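Local structure of branched-chain amino acid aminotransferase (Thermoproteus uzoniensis, 5CE8) at residues A[46-51]-A[100-105]. The protein is a pyridoxal-phosphate-dependent aminotransferase that probably transfers the amino group of leucine, isoleucine or valine to 2-oxoglutarate. Residues are numbered along the deposited sequence; the frame is centred on the assembly and turned at random.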
loop_
_atom_site.group_PDB
_atom_site.type_symbol
_atom_site.label_atom_id
_atom_site.label_comp_id
_atom_site.label_asym_id
_atom_site.label_seq_id
_atom_site.Cartn_x
_atom_site.Cartn_y
_atom_site.Cartn_z
ATOM N N ILE A 46 -29.340 15.675 11.487
ATOM C CA ILE A 46 -29.460 16.908 12.254
ATOM C C ILE A 46 -30.343 16.617 13.418
ATOM O O ILE A 46 -31.383 15.988 13.241
ATOM C CB ILE A 46 -30.063 18.049 11.480
ATOM C CG1 ILE A 46 -29.313 18.244 10.141
ATOM C CG2 ILE A 46 -30.081 19.315 12.356
ATOM C CD1 ILE A 46 -29.965 19.244 9.128
ATOM N N ARG A 47 -29.949 17.094 14.593
ATOM C CA ARG A 47 -30.847 16.987 15.748
ATOM C C ARG A 47 -31.531 18.265 16.154
ATOM O O ARG A 47 -31.025 19.354 15.947
ATOM C CB ARG A 47 -30.108 16.407 16.957
ATOM C CG ARG A 47 -29.991 14.905 16.914
ATOM C CD ARG A 47 -29.087 14.378 18.000
ATOM N NE ARG A 47 -29.962 14.046 19.049
ATOM C CZ ARG A 47 -30.057 12.896 19.673
ATOM N NH1 ARG A 47 -29.187 11.894 19.511
ATOM N NH2 ARG A 47 -31.049 12.824 20.560
ATOM N N ALA A 48 -32.694 18.090 16.793
ATOM C CA ALA A 48 -33.388 19.176 17.411
ATOM C C ALA A 48 -33.605 18.720 18.764
ATOM O O ALA A 48 -33.958 17.572 18.974
ATOM C CB ALA A 48 -34.717 19.417 16.743
ATOM N N TYR A 49 -33.438 19.638 19.702
ATOM C CA TYR A 49 -33.634 19.324 21.087
ATOM C C TYR A 49 -34.675 20.277 21.794
ATOM O O TYR A 49 -34.647 21.496 21.660
ATOM C CB TYR A 49 -32.341 19.508 21.806
ATOM C CG TYR A 49 -31.211 18.573 21.468
ATOM C CD1 TYR A 49 -31.003 17.430 22.231
ATOM C CD2 TYR A 49 -30.281 18.892 20.504
ATOM C CE1 TYR A 49 -29.928 16.587 22.018
ATOM C CE2 TYR A 49 -29.165 18.051 20.295
ATOM C CZ TYR A 49 -29.008 16.915 21.045
ATOM O OH TYR A 49 -27.920 16.098 20.872
ATOM N N TRP A 50 -35.523 19.657 22.580
ATOM C CA TRP A 50 -36.565 20.286 23.359
ATOM C C TRP A 50 -35.939 20.583 24.697
ATOM O O TRP A 50 -35.498 19.684 25.345
ATOM C CB TRP A 50 -37.674 19.272 23.633
ATOM C CG TRP A 50 -38.866 19.855 24.335
ATOM C CD1 TRP A 50 -39.411 19.443 25.545
ATOM C CD2 TRP A 50 -39.678 20.920 23.875
ATOM N NE1 TRP A 50 -40.522 20.208 25.845
ATOM C CE2 TRP A 50 -40.704 21.121 24.833
ATOM C CE3 TRP A 50 -39.662 21.710 22.743
ATOM C CZ2 TRP A 50 -41.671 22.095 24.690
ATOM C CZ3 TRP A 50 -40.650 22.691 22.581
ATOM C CH2 TRP A 50 -41.652 22.864 23.558
ATOM N N ASN A 51 -35.947 21.825 25.114
ATOM C CA ASN A 51 -35.417 22.176 26.412
ATOM C C ASN A 51 -36.545 22.457 27.417
ATOM O O ASN A 51 -36.267 22.898 28.490
ATOM C CB ASN A 51 -34.513 23.392 26.285
ATOM C CG ASN A 51 -35.250 24.619 25.846
ATOM O OD1 ASN A 51 -36.473 24.659 25.820
ATOM N ND2 ASN A 51 -34.529 25.614 25.499
ATOM N N GLU A 100 -40.418 17.759 21.043
ATOM C CA GLU A 100 -39.556 16.702 21.642
ATOM C C GLU A 100 -38.290 16.537 20.770
ATOM O O GLU A 100 -38.269 16.995 19.643
ATOM C CB GLU A 100 -40.314 15.376 21.650
ATOM C CG GLU A 100 -40.437 14.720 20.247
ATOM C CD GLU A 100 -41.507 13.640 20.181
ATOM O OE1 GLU A 100 -41.255 12.474 20.465
ATOM O OE2 GLU A 100 -42.630 13.989 19.828
ATOM N N ASP A 101 -37.309 15.804 21.294
ATOM C CA ASP A 101 -36.015 15.524 20.611
ATOM C C ASP A 101 -36.284 14.728 19.331
ATOM O O ASP A 101 -37.094 13.750 19.304
ATOM C CB ASP A 101 -35.052 14.710 21.482
ATOM C CG ASP A 101 -34.573 15.446 22.686
ATOM O OD1 ASP A 101 -34.897 16.620 22.787
ATOM O OD2 ASP A 101 -33.924 14.796 23.566
ATOM N N LEU A 102 -35.654 15.205 18.273
ATOM C CA LEU A 102 -35.760 14.659 16.926
ATOM C C LEU A 102 -34.385 14.441 16.310
ATOM O O LEU A 102 -33.454 15.131 16.690
ATOM C CB LEU A 102 -36.441 15.653 16.017
ATOM C CG LEU A 102 -37.832 16.196 16.346
ATOM C CD1 LEU A 102 -38.236 17.240 15.263
ATOM C CD2 LEU A 102 -38.821 15.041 16.530
ATOM N N TYR A 103 -34.325 13.466 15.413
ATOM C CA TYR A 103 -33.313 13.336 14.387
ATOM C C TYR A 103 -33.990 13.657 13.064
ATOM O O TYR A 103 -35.027 13.114 12.710
ATOM C CB TYR A 103 -32.803 11.923 14.398
ATOM C CG TYR A 103 -31.652 11.679 13.476
ATOM C CD1 TYR A 103 -31.872 11.286 12.159
ATOM C CD2 TYR A 103 -30.341 11.813 13.915
ATOM C CE1 TYR A 103 -30.828 11.047 11.307
ATOM C CE2 TYR A 103 -29.269 11.578 13.051
ATOM C CZ TYR A 103 -29.525 11.141 11.775
ATOM O OH TYR A 103 -28.493 10.975 10.874
ATOM N N ILE A 104 -33.415 14.588 12.358
ATOM C CA ILE A 104 -33.860 15.033 11.058
ATOM C C ILE A 104 -32.897 14.487 9.918
ATOM O O ILE A 104 -31.655 14.661 9.963
ATOM C CB ILE A 104 -33.851 16.565 11.069
ATOM C CG1 ILE A 104 -34.859 17.136 12.144
ATOM C CG2 ILE A 104 -34.220 17.127 9.710
ATOM C CD1 ILE A 104 -34.353 18.449 12.725
ATOM N N ARG A 105 -33.469 13.794 8.959
ATOM C CA ARG A 105 -32.715 13.263 7.831
ATOM C C ARG A 105 -33.012 13.914 6.455
ATOM O O ARG A 105 -34.093 13.601 5.828
ATOM C CB ARG A 105 -33.097 11.832 7.683
ATOM C CG ARG A 105 -32.463 11.153 6.460
ATOM C CD ARG A 105 -30.935 11.189 6.323
ATOM N NE ARG A 105 -30.123 10.707 7.434
ATOM C CZ ARG A 105 -29.772 9.451 7.669
ATOM N NH1 ARG A 105 -30.179 8.402 6.941
ATOM N NH2 ARG A 105 -29.004 9.221 8.704
#
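Ile46 and Ala48 pair with Ile104 and Leu102 as hydrogen-bonded antiparallel partners, with the non-hydrogen-bonded pair Arg47 and Tyr103 between them. Ile104 N reaches Ile46 O at 2.6 Å, the shortest of the four backbone bonds. Beyond Ala48 a side chain takes over. Trp50 N donates to Asp101 OD1 at 3.1 Å, in a nearly straight bond (170°). With CG anti to the carbonyl carbon of Asp101 (chi1 -67°), the carboxylate comes near the other strand. It also passes the Tyr49 ring: Asp101 CG lies 4.1 Å from Tyr49 CD1, and the two planes are 75° apart. The phenol OH of Tyr49 bonds Glu263. On the face that carries Ile46, Ala48, Leu102 and Ile104, the contacts are apolar. Ile104 CD1 reaches back to Ala48 CB at 4.1 Å, and the CB atoms of Ile46 and Ile104 are equally close. Ile46 also packs on His63, a cofactor-binding residue of helix 60-74. The two strands are central in the antiparallel sheet of the smaller domain of the class IV aminotransferase fold. Strand 55-58 flanks strand 41-50, and strand 125-132 flanks strand 102-109. The other face bears Arg47 and Tyr103. Arg47 touches the cofactor-binding Thr260, and the Tyr103 side chain lies about 6 Å from the bound pyridoxal phosphate. Arg47 lays its CG against Leu102 O, 3.5 Å away, and bends at chi3; its NH2 bonds the Gly134 carbonyl. Tyr103 OH accepts Arg105 NH2 at 2.8 Å, in the guanidinium plane. Arg105 NH1 in turn bonds Asn37 and Tyr38 of the second subunit.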